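G-protein alpha subunit Galpha7 (PDB 6NE6) probably binds and hydrolyses GTP as the alpha subunit of a heterotrimeric G protein, switching between nucleotide states to relay signals. Local coordinates at residues L246-D251 / V303-K308. Residues are numbered along the deposited sequence; the frame is centred on the assembly and turned at random.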
ATOM      1  N   LEU A 246       1.426 -12.924  -1.563  1.00 10.31           N
ATOM      2  CA  LEU A 246       2.530 -11.967  -1.622  1.00 12.55           C
ATOM      3  C   LEU A 246       2.578 -11.214  -0.296  1.00 12.20           C
ATOM      4  O   LEU A 246       1.642 -10.480   0.036  1.00 14.19           O
ATOM      5  CB  LEU A 246       2.341 -10.999  -2.782  1.00 13.96           C
ATOM      6  CG  LEU A 246       2.905 -11.414  -4.134  1.00 17.73           C
ATOM      7  CD1 LEU A 246       2.240 -12.696  -4.643  1.00 21.62           C
ATOM      8  CD2 LEU A 246       2.703 -10.257  -5.107  1.00 17.26           C
ATOM      9  N   LEU A 247       3.658 -11.399   0.456  1.00 11.37           N
ATOM     10  CA  LEU A 247       3.838 -10.689   1.722  1.00 12.24           C
ATOM     11  C   LEU A 247       4.666  -9.457   1.387  1.00 14.39           C
ATOM     12  O   LEU A 247       5.876  -9.550   1.167  1.00 13.16           O
ATOM     13  CB  LEU A 247       4.485 -11.594   2.771  1.00 12.69           C
ATOM     14  CG  LEU A 247       3.594 -12.792   3.149  1.00 16.92           C
ATOM     15  CD1 LEU A 247       4.318 -13.816   4.044  1.00 19.85           C
ATOM     16  CD2 LEU A 247       2.313 -12.328   3.817  1.00 23.76           C
ATOM     17  N   ASN A 248       3.993  -8.308   1.314  1.00 12.59           N
ATOM     18  CA  ASN A 248       4.507  -7.077   0.751  1.00 12.26           C
ATOM     19  C   ASN A 248       5.063  -6.179   1.856  1.00 13.02           C
ATOM     20  O   ASN A 248       4.944  -6.466   3.054  1.00 12.65           O
ATOM     21  CB  ASN A 248       3.382  -6.383  -0.036  1.00 14.81           C
ATOM     22  CG  ASN A 248       3.852  -5.174  -0.818  1.00 17.92           C
ATOM     23  OD1 ASN A 248       4.985  -5.117  -1.298  1.00 14.09           O
ATOM     24  ND2 ASN A 248       2.970  -4.192  -0.945  1.00 15.26           N
ATOM     25  N   LYS A 249       5.704  -5.093   1.434  1.00 13.93           N
ATOM     26  CA  LYS A 249       6.345  -4.132   2.338  1.00 12.21           C
ATOM     27  C   LYS A 249       7.454  -4.788   3.157  1.00 15.51           C
ATOM     28  O   LYS A 249       7.695  -4.413   4.307  1.00 14.15           O
ATOM     29  CB  LYS A 249       5.317  -3.438   3.242  1.00 14.12           C
ATOM     30  CG  LYS A 249       4.122  -2.864   2.477  1.00 13.40           C
ATOM     31  CD  LYS A 249       3.208  -2.055   3.385  1.00 15.39           C
ATOM     32  CE  LYS A 249       2.006  -1.519   2.617  1.00 16.69           C
ATOM     33  NZ  LYS A 249       1.175  -0.620   3.492  1.00 18.44           N
ATOM     34  N   HIS A 250       8.148  -5.751   2.542  1.00 13.10           N
ATOM     35  CA  HIS A 250       9.188  -6.511   3.234  1.00 15.09           C
ATOM     36  C   HIS A 250      10.267  -5.593   3.808  1.00 14.87           C
ATOM     37  O   HIS A 250      10.667  -5.738   4.966  1.00 15.96           O
ATOM     38  CB  HIS A 250       9.804  -7.532   2.268  1.00 14.75           C
ATOM     39  CG  HIS A 250      11.029  -8.207   2.799  1.00 14.10           C
ATOM     40  ND1 HIS A 250      12.281  -7.646   2.714  1.00 15.98           N
ATOM     41  CD2 HIS A 250      11.197  -9.418   3.386  1.00 17.49           C
ATOM     42  CE1 HIS A 250      13.167  -8.460   3.260  1.00 18.99           C
ATOM     43  NE2 HIS A 250      12.537  -9.550   3.664  1.00 17.70           N
ATOM     44  N   ASP A 251      10.756  -4.639   3.016  1.00 14.05           N
ATOM     45  CA  ASP A 251      11.847  -3.797   3.505  1.00 15.87           C
ATOM     46  C   ASP A 251      11.395  -2.881   4.651  1.00 14.61           C
ATOM     47  O   ASP A 251      12.184  -2.603   5.567  1.00 14.03           O
ATOM     48  CB  ASP A 251      12.448  -3.002   2.338  1.00 17.44           C
ATOM     49  CG  ASP A 251      13.264  -3.886   1.369  1.00 21.68           C
ATOM     50  OD1 ASP A 251      13.495  -5.084   1.658  1.00 21.53           O
ATOM     51  OD2 ASP A 251      13.669  -3.381   0.298  1.00 24.58           O
ATOM     52  N   VAL A 303       7.976  -9.604  -0.891  1.00 12.99           N
ATOM     53  CA  VAL A 303       8.238  -8.580  -1.898  1.00 13.42           C
ATOM     54  C   VAL A 303       8.240  -7.199  -1.252  1.00 12.69           C
ATOM     55  O   VAL A 303       7.657  -6.980  -0.189  1.00 12.84           O
ATOM     56  CB  VAL A 303       7.206  -8.657  -3.052  1.00 14.55           C
ATOM     57  CG1 VAL A 303       5.840  -8.231  -2.586  1.00 15.79           C
ATOM     58  CG2 VAL A 303       7.667  -7.821  -4.248  1.00 18.51           C
ATOM     59  N   THR A 304       8.949  -6.267  -1.885  1.00 12.54           N
ATOM     60  CA  THR A 304       8.850  -4.852  -1.543  1.00 11.56           C
ATOM     61  C   THR A 304       8.422  -4.153  -2.824  1.00 12.14           C
ATOM     62  O   THR A 304       9.246  -3.916  -3.706  1.00 15.30           O
ATOM     63  CB  THR A 304      10.169  -4.303  -1.015  1.00 15.04           C
ATOM     64  OG1 THR A 304      10.533  -5.025   0.166  1.00 14.80           O
ATOM     65  CG2 THR A 304      10.014  -2.822  -0.655  1.00 17.69           C
ATOM     66  N   ALA A 305       7.126  -3.855  -2.928  1.00 12.99           N
ATOM     67  CA  ALA A 305       6.594  -3.286  -4.161  1.00 15.88           C
ATOM     68  C   ALA A 305       7.228  -1.941  -4.491  1.00 15.59           C
ATOM     69  O   ALA A 305       7.341  -1.585  -5.666  1.00 14.71           O
ATOM     70  CB  ALA A 305       5.071  -3.139  -4.060  1.00 17.52           C
ATOM     71  N   LEU A 306       7.658  -1.183  -3.479  1.00 12.89           N
ATOM     72  CA  LEU A 306       8.303   0.099  -3.746  1.00 16.61           C
ATOM     73  C   LEU A 306       9.687  -0.073  -4.361  1.00 15.76           C
ATOM     74  O   LEU A 306      10.237   0.889  -4.907  1.00 19.54           O
ATOM     75  CB  LEU A 306       8.389   0.924  -2.458  1.00 18.22           C
ATOM     76  CG  LEU A 306       7.057   1.441  -1.915  1.00 17.75           C
ATOM     77  CD1 LEU A 306       7.244   2.017  -0.511  1.00 22.91           C
ATOM     78  CD2 LEU A 306       6.507   2.528  -2.845  1.00 17.23           C
ATOM     79  N   ASP A 307      10.253  -1.277  -4.292  1.00 15.18           N
ATOM     80  CA  ASP A 307      11.539  -1.580  -4.928  1.00 15.97           C
ATOM     81  C   ASP A 307      11.248  -2.173  -6.301  1.00 18.71           C
ATOM     82  O   ASP A 307      10.965  -3.370  -6.425  1.00 20.18           O
ATOM     83  CB  ASP A 307      12.347  -2.545  -4.060  1.00 18.07           C
ATOM     84  CG  ASP A 307      13.716  -2.883  -4.659  1.00 26.98           C
ATOM     85  OD1 ASP A 307      13.916  -2.726  -5.877  1.00 25.34           O
ATOM     86  OD2 ASP A 307      14.599  -3.320  -3.897  1.00 30.48           O
ATOM     87  N   LYS A 308      11.343  -1.341  -7.341  1.00 18.82           N
ATOM     88  CA  LYS A 308      10.887  -1.786  -8.656  1.00 22.05           C
ATOM     89  C   LYS A 308      11.692  -2.986  -9.145  1.00 15.86           C
ATOM     90  O   LYS A 308      11.126  -3.922  -9.722  1.00 20.88           O
ATOM     91  CB  LYS A 308      10.951  -0.634  -9.659  1.00 23.50           C
ATOM     92  CG  LYS A 308      10.558  -1.038 -11.076  1.00 24.35           C
ATOM     93  CD  LYS A 308      10.981   0.021 -12.078  1.00 32.95           C
ATOM     94  CE  LYS A 308      10.001   1.172 -12.104  1.00 41.96           C
ATOM     95  NZ  LYS A 308      10.264   2.183 -11.043  1.00 41.71           N
TER
HETATM   96  O   HOH W   1      11.981  -6.998  -0.665  1.00 22.47           O
HETATM   97  O   HOH W   2      13.989  -5.071  -1.661  1.00 24.80           O
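Asn248 reaches from the end of strand 242-248 to the backbone of Ala305. Its OD1 accepts the Ala305 N-H at 3.0 Å, in the carbonyl plane. The same oxygen takes a weak bond from Lys249 N, and Ser20 O holds the ND2 end. The amide is therefore fixed at both ends. With CG anti to the backbone N (chi1 -173°), the amide swings across Val303 CG1, which packs 3.5 Å from Asn248 OD1. The methyl of Ala305 lies against the same oxygen.

This buried side is tight. Val303 N gives a bond to Leu247 O at 2.9 Å. Val303 O then accepts His250 N at 3.0 Å, where helix 250-258 begins. Thr304 OG1 accepts Asp251 N at 2.9 Å, and the two side chains cross at about a right angle. These bonds join the loop after strand 297-302 to the neighbouring strand end.

The solvent side is looser and starts at the Asp251 carboxylate. His250 ND1 donates to Asp251 OD1 at 3.0 Å. The oxygen lies in the ring plane and is met on its anti side, with ND1 25° out of the carboxylate plane. One water is hydrogen-bonded to Thr304 OG1. Another is placed to donate to both Asp251 OD2 and Asp307 OD2, which stand 4.3 Å apart. It probably eases the closeness of two like charges. Asp307 is the N-cap of helix 308-326, and its OD1 caps Asn310 N.

Asn248-Lys249-His250-Asp251 matches the NKxD motif of G proteins. The loop at Thr304-Ala305 corresponds to the TCAT loop, which in relatives completes the guanine pocket. No nucleotide is bound here. Asn248 OD1 and Thr304 OG1 nevertheless tie the two loops together, while the Asp251 carboxylate, held by His250 ND1 and water, could still pair with a base as in relatives.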